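Local coordinates for protein E3 homolog (PDB 1SFU) that binds left-handed Z-DNA through its N-terminal Zalpha domain and probably blocks host antiviral responses triggered by double-stranded RNA, at residues C[11-14]-C[15-19]; C[44-47]-C[48-52]. One frame throughout, in Å; residues are numbered along the deposited sequence.

Contact 1 (C[11-14]-C[15-19])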
loop_
_atom_site.group_PDB
_atom_site.type_symbol
_atom_site.label_atom_id
_atom_site.label_comp_id
_atom_site.label_asym_id
_atom_site.label_seq_id
_atom_site.Cartn_x
_atom_site.Cartn_y
_atom_site.Cartn_z
ATOM N N ALA C 11 18.335 4.648 8.786
ATOM C CA ALA C 11 18.824 5.966 9.191
ATOM C C ALA C 11 19.755 6.615 8.168
ATOM O O ALA C 11 19.738 7.833 7.985
ATOM C CB ALA C 11 19.527 5.870 10.540
ATOM N N GLU C 12 20.567 5.808 7.499
ATOM C CA GLU C 12 21.486 6.353 6.515
ATOM C C GLU C 12 20.721 6.773 5.263
ATOM O O GLU C 12 21.130 7.685 4.545
ATOM C CB GLU C 12 22.566 5.324 6.179
ATOM C CG GLU C 12 23.720 5.888 5.368
ATOM C CD GLU C 12 23.485 5.793 3.878
ATOM O OE1 GLU C 12 24.273 6.389 3.112
ATOM O OE2 GLU C 12 22.518 5.109 3.475
ATOM N N ILE C 13 19.602 6.103 5.013
ATOM C CA ILE C 13 18.772 6.420 3.857
ATOM C C ILE C 13 18.074 7.730 4.193
ATOM O O ILE C 13 18.053 8.668 3.394
ATOM C CB ILE C 13 17.710 5.333 3.622
ATOM C CG1 ILE C 13 18.328 3.948 3.844
ATOM C CG2 ILE C 13 17.163 5.453 2.206
ATOM C CD1 ILE C 13 17.315 2.817 3.880
ATOM N N PHE C 14 17.509 7.780 5.394
ATOM C CA PHE C 14 16.829 8.968 5.881
ATOM C C PHE C 14 17.770 10.167 5.739
ATOM O O PHE C 14 17.386 11.213 5.224
ATOM C CB PHE C 14 16.457 8.775 7.351
ATOM C CG PHE C 14 15.801 9.970 7.978
ATOM C CD1 PHE C 14 14.428 10.175 7.860
ATOM C CD2 PHE C 14 16.559 10.900 8.689
ATOM C CE1 PHE C 14 13.819 11.289 8.442
ATOM C CE2 PHE C 14 15.961 12.011 9.269
ATOM C CZ PHE C 14 14.586 12.205 9.145
ATOM N N SER C 15 19.009 10.004 6.195
ATOM C CA SER C 15 19.994 11.077 6.117
ATOM C C SER C 15 20.306 11.473 4.673
ATOM O O SER C 15 20.444 12.653 4.364
ATOM C CB SER C 15 21.284 10.662 6.836
ATOM O OG SER C 15 21.022 10.337 8.194
ATOM N N LEU C 16 20.423 10.489 3.787
ATOM C CA LEU C 16 20.715 10.794 2.391
ATOM C C LEU C 16 19.566 11.578 1.763
ATOM O O LEU C 16 19.788 12.531 1.017
ATOM C CB LEU C 16 20.941 9.509 1.591
ATOM C CG LEU C 16 22.181 8.675 1.911
ATOM C CD1 LEU C 16 22.088 7.331 1.198
ATOM C CD2 LEU C 16 23.430 9.439 1.486
ATOM N N VAL C 17 18.335 11.175 2.067
ATOM C CA VAL C 17 17.174 11.856 1.504
ATOM C C VAL C 17 17.031 13.276 2.049
ATOM O O VAL C 17 16.741 14.213 1.299
ATOM C CB VAL C 17 15.866 11.076 1.792
ATOM C CG1 VAL C 17 14.680 11.796 1.164
ATOM C CG2 VAL C 17 15.972 9.670 1.252
ATOM N N LYS C 18 17.222 13.436 3.354
ATOM C CA LYS C 18 17.098 14.757 3.960
ATOM C C LYS C 18 18.112 15.716 3.344
ATOM O O LYS C 18 17.785 16.856 2.999
ATOM C CB LYS C 18 17.298 14.669 5.476
ATOM C CG LYS C 18 17.150 16.007 6.202
ATOM C CD LYS C 18 17.134 15.803 7.713
ATOM C CE LYS C 18 17.129 17.128 8.462
ATOM N NZ LYS C 18 17.108 16.909 9.945
ATOM N N LYS C 19 19.344 15.244 3.187
ATOM C CA LYS C 19 20.393 16.067 2.605
ATOM C C LYS C 19 19.989 16.498 1.197
ATOM O O LYS C 19 20.185 17.646 0.816
ATOM C CB LYS C 19 21.707 15.287 2.566
ATOM C CG LYS C 19 22.943 16.158 2.476
ATOM C CD LYS C 19 24.213 15.349 2.734
ATOM C CE LYS C 19 25.419 16.262 2.912
ATOM N NZ LYS C 19 25.228 17.190 4.069
#
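Ser15, Leu16, Val17 and Lys18 each give their backbone N-H to the carbonyl four residues back, on Ala11, Glu12, Ile13 and Phe14, so 11-19 runs as unbroken alpha-helix; the bond from Val17 N to Ile13 O, 2.9 Å, is nearly straight, with an N-H...O angle of 164°. Ala11 O accepts a second hydrogen bond, from the hydroxyl of the same serine: Ser15 OG lies 2.8 Å from Ala11 O, and OG and N approach the carbonyl from opposite faces of its plane. The hydroxyl can bend back because OG sits beside its own backbone N (chi1 -58°). One residue further on, the side chains of Glu12 and Leu16 cross at a slant. A bend at chi2 (-90°) folds the glutamate chain over, and both carboxylate oxygens lie by one methyl, Glu12 OE1 3.1 Å and Glu12 OE2 3.2 Å from Leu16 CD1. This is a tight, unbonded approach; Glu12 is exposed, while Leu16 turns to Leu39 and Ile41. The inner side is apolar: Ile13 CG2 lies 4.5 Å from Val17 CG2, a loose contact one turn apart. The Phe14 ring passes Lys18 obliquely, with Phe14 CE2 4.3 Å from Lys18 CD, while the extended lysine chain carries its ammonium onward. Phe14 also packs on Leu53 and Glu56. This is an amphipathic helix, the N-terminal helix of the winged helix-turn-helix fold of Zalpha domains, set against helix 43-55 and away from the nucleic acid.

Contact 2 (C[44-47]-C[48-52]). With nucleotides of chain A.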
loop_
_atom_site.group_PDB
_atom_site.type_symbol
_atom_site.label_atom_id
_atom_site.label_comp_id
_atom_site.label_asym_id
_atom_site.label_seq_id
_atom_site.Cartn_x
_atom_site.Cartn_y
_atom_site.Cartn_z
ATOM N N LYS C 44 10.672 2.369 -2.882
ATOM C CA LYS C 44 9.953 2.082 -1.645
ATOM C C LYS C 44 10.732 2.621 -0.442
ATOM O O LYS C 44 10.147 3.207 0.475
ATOM C CB LYS C 44 9.720 0.577 -1.467
ATOM C CG LYS C 44 9.076 0.244 -0.127
ATOM C CD LYS C 44 8.740 -1.241 0.046
ATOM C CE LYS C 44 8.084 -1.467 1.404
ATOM N NZ LYS C 44 7.644 -2.865 1.641
ATOM N N LYS C 45 12.046 2.417 -0.440
ATOM C CA LYS C 45 12.872 2.908 0.661
ATOM C C LYS C 45 12.829 4.434 0.689
ATOM O O LYS C 45 12.687 5.037 1.750
ATOM C CB LYS C 45 14.325 2.440 0.510
ATOM C CG LYS C 45 14.562 0.962 0.806
ATOM C CD LYS C 45 16.056 0.631 0.752
ATOM C CE LYS C 45 16.334 -0.838 1.056
ATOM N NZ LYS C 45 15.891 -1.219 2.428
ATOM N N ILE C 46 12.950 5.049 -0.483
ATOM C CA ILE C 46 12.913 6.506 -0.598
ATOM C C ILE C 46 11.609 7.076 -0.021
ATOM O O ILE C 46 11.628 8.087 0.683
ATOM C CB ILE C 46 13.043 6.951 -2.073
ATOM C CG1 ILE C 46 14.433 6.604 -2.611
ATOM C CG2 ILE C 46 12.779 8.444 -2.197
ATOM C CD1 ILE C 46 15.569 7.345 -1.927
ATOM N N ASN C 47 10.485 6.427 -0.326
ATOM C CA ASN C 47 9.176 6.870 0.168
ATOM C C ASN C 47 9.040 6.706 1.678
ATOM O O ASN C 47 8.484 7.568 2.357
ATOM C CB ASN C 47 8.039 6.100 -0.519
ATOM C CG ASN C 47 7.607 6.734 -1.828
ATOM O OD1 ASN C 47 7.601 7.961 -1.968
ATOM N ND2 ASN C 47 7.220 5.901 -2.791
ATOM N N GLN C 48 9.533 5.593 2.206
ATOM C CA GLN C 48 9.454 5.368 3.642
ATOM C C GLN C 48 10.091 6.539 4.391
ATOM O O GLN C 48 9.606 6.946 5.441
ATOM C CB GLN C 48 10.164 4.063 4.022
ATOM C CG GLN C 48 9.433 2.803 3.580
ATOM C CD GLN C 48 10.200 1.546 3.942
ATOM O OE1 GLN C 48 11.371 1.408 3.599
ATOM N NE2 GLN C 48 9.541 0.623 4.639
ATOM N N GLN C 49 11.174 7.081 3.841
ATOM C CA GLN C 49 11.857 8.204 4.474
ATOM C C GLN C 49 11.195 9.555 4.184
ATOM O O GLN C 49 11.105 10.413 5.068
ATOM C CB GLN C 49 13.324 8.235 4.044
ATOM C CG GLN C 49 14.084 6.968 4.415
ATOM C CD GLN C 49 13.733 6.465 5.811
ATOM O OE1 GLN C 49 13.796 7.207 6.790
ATOM N NE2 GLN C 49 13.359 5.193 5.904
ATOM N N LEU C 50 10.730 9.743 2.952
ATOM C CA LEU C 50 10.076 10.990 2.578
ATOM C C LEU C 50 8.867 11.284 3.457
ATOM O O LEU C 50 8.686 12.414 3.902
ATOM C CB LEU C 50 9.649 10.956 1.112
ATOM C CG LEU C 50 10.740 11.209 0.075
ATOM C CD1 LEU C 50 10.182 10.962 -1.320
ATOM C CD2 LEU C 50 11.249 12.637 0.199
ATOM N N TYR C 51 8.041 10.276 3.718
ATOM C CA TYR C 51 6.872 10.505 4.559
ATOM C C TYR C 51 7.256 10.720 6.020
ATOM O O TYR C 51 6.584 11.457 6.730
ATOM C CB TYR C 51 5.858 9.363 4.412
ATOM C CG TYR C 51 5.116 9.434 3.095
ATOM C CD1 TYR C 51 5.533 8.697 1.986
ATOM C CD2 TYR C 51 4.032 10.292 2.944
ATOM C CE1 TYR C 51 4.878 8.823 0.747
ATOM C CE2 TYR C 51 3.374 10.429 1.724
ATOM C CZ TYR C 51 3.796 9.697 0.630
ATOM O OH TYR C 51 3.142 9.861 -0.574
ATOM N N LYS C 52 8.336 10.087 6.463
ATOM C CA LYS C 52 8.807 10.269 7.838
ATOM C C LYS C 52 9.352 11.696 7.950
ATOM O O LYS C 52 9.143 12.389 8.945
ATOM C CB LYS C 52 9.918 9.267 8.168
ATOM C CG LYS C 52 9.473 7.812 8.289
ATOM C CD LYS C 52 10.690 6.876 8.361
ATOM C CE LYS C 52 10.305 5.408 8.493
ATOM N NZ LYS C 52 9.741 5.094 9.837
ATOM P P DG A 5 5.938 2.555 -1.590
ATOM O OP1 DG A 5 6.514 3.440 -2.626
ATOM O OP2 DG A 5 6.446 1.167 -1.433
ATOM O "O5'" DG A 5 6.089 3.299 -0.192
ATOM C "C5'" DG A 5 5.510 2.733 0.978
ATOM C "C4'" DG A 5 5.658 3.672 2.153
ATOM O "O4'" DG A 5 5.001 4.920 1.844
ATOM C "C3'" DG A 5 4.989 3.154 3.419
ATOM O "O3'" DG A 5 6.000 2.626 4.281
ATOM C "C2'" DG A 5 4.505 4.422 4.105
ATOM C "C1'" DG A 5 4.347 5.441 2.986
ATOM N N9 DG A 5 2.972 5.748 2.600
ATOM C C8 DG A 5 2.405 6.996 2.532
ATOM N N7 DG A 5 1.172 6.979 2.105
ATOM C C5 DG A 5 0.899 5.635 1.885
ATOM C C6 DG A 5 -0.282 5.007 1.404
ATOM O O6 DG A 5 -1.347 5.538 1.052
ATOM N N1 DG A 5 -0.136 3.623 1.339
ATOM C C2 DG A 5 1.004 2.933 1.678
ATOM N N2 DG A 5 0.945 1.597 1.535
ATOM N N3 DG A 5 2.116 3.510 2.119
ATOM C C4 DG A 5 1.992 4.855 2.199
ATOM P P DC A 4 3.240 7.348 -3.349
ATOM O OP1 DC A 4 3.903 8.444 -2.594
ATOM O OP2 DC A 4 4.032 6.529 -4.289
ATOM O "O5'" DC A 4 2.492 6.366 -2.343
ATOM C "C5'" DC A 4 3.110 5.923 -1.143
ATOM C "C4'" DC A 4 3.049 4.415 -1.051
ATOM O "O4'" DC A 4 1.668 3.976 -0.961
ATOM C "C3'" DC A 4 3.656 3.675 -2.245
ATOM O "O3'" DC A 4 4.350 2.502 -1.800
ATOM C "C2'" DC A 4 2.440 3.241 -3.042
ATOM C "C1'" DC A 4 1.433 2.968 -1.940
ATOM N N1 DC A 4 0.036 3.075 -2.384
ATOM C C2 DC A 4 -0.664 1.907 -2.660
ATOM O O2 DC A 4 -0.086 0.825 -2.514
ATOM N N3 DC A 4 -1.953 1.984 -3.081
ATOM C C4 DC A 4 -2.534 3.176 -3.228
ATOM N N4 DC A 4 -3.812 3.211 -3.654
ATOM C C5 DC A 4 -1.840 4.390 -2.949
ATOM C C6 DC A 4 -0.567 4.294 -2.532
ATOM P P DC A 6 5.826 1.149 4.889
ATOM O OP1 DC A 6 7.031 0.857 5.721
ATOM O OP2 DC A 6 5.468 0.227 3.783
ATOM O "O5'" DC A 6 4.556 1.295 5.842
ATOM C "C5'" DC A 6 4.317 0.362 6.895
ATOM C "C4'" DC A 6 2.976 -0.310 6.707
ATOM O "O4'" DC A 6 1.917 0.668 6.831
ATOM C "C3'" DC A 6 2.775 -0.984 5.345
ATOM O "O3'" DC A 6 2.046 -2.202 5.507
ATOM C "C2'" DC A 6 1.904 0.003 4.595
ATOM C "C1'" DC A 6 1.047 0.552 5.720
ATOM N N1 DC A 6 0.475 1.873 5.447
ATOM C C2 DC A 6 -0.843 1.947 4.975
ATOM O O2 DC A 6 -1.486 0.899 4.832
ATOM N N3 DC A 6 -1.374 3.150 4.687
ATOM C C4 DC A 6 -0.645 4.256 4.853
ATOM N N4 DC A 6 -1.204 5.427 4.530
ATOM C C5 DC A 6 0.693 4.212 5.351
ATOM C C6 DC A 6 1.207 3.011 5.634
#
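Asn47 and Tyr51, one turn apart on helix 43-55, lie side by side and point the same way, amide and ring planes 50° apart, each ending on the backbone of DNA chain A. Asn47 ND2 donates to OP1 of DG5 at 2.6 Å, and Tyr51 OH donates to OP1 of DC4, also at 2.6 Å, in the plane of the phenol ring. One face of that ring is centred on C8 of DG5, which stands 3.3 Å above it, a CH-pi contact with the guanine. Gln48, extended beyond CG (chi2 178°), carries its amide to the next phosphate, NE2 2.7 Å from OP1 of DC6 with an N-H...O angle of 166°. The Lys44 chain runs alongside DG5, with CG 3.1 Å from OP2. This is the recognition helix of the winged helix-turn-helix, here reading the zigzag phosphates of Z-DNA. Behind the first shell, Gln48 N bonds Lys44 O at 3.0 Å, and Gln48 CG lies against that oxygen. Asn47 O accepts Tyr51 N at 3.1 Å and also lies near the tyrosine ring plane, at its edge. Trp69 meets the same ring edge-to-face. On the protein side Ile46 CG2 packs on Leu50 CD1 at 3.7 Å, and both residues press on Leu35.

How the contacts relate
From the N terminus the chain first forms contact 1, within helix 11-22, then passes strand 29-30 and helix 32-38 before reaching contact 2 on helix 43-55. Each is local to its own helix and closes no long loop; they follow in series, neither nested nor crossed, with centres about 10 Å apart. The helices nevertheless meet: Val17 CG1 touches Leu50 CD2 at 3.7 Å, Ile13 CD1 lies 4.0 Å from Lys45 CD, and Phe14 packs against Gln49. Contact 1 thus lines the inner side of the recognition helix, whereas contact 2 turns its other side to the DNA, joining the three-helix core to the bound nucleic acid.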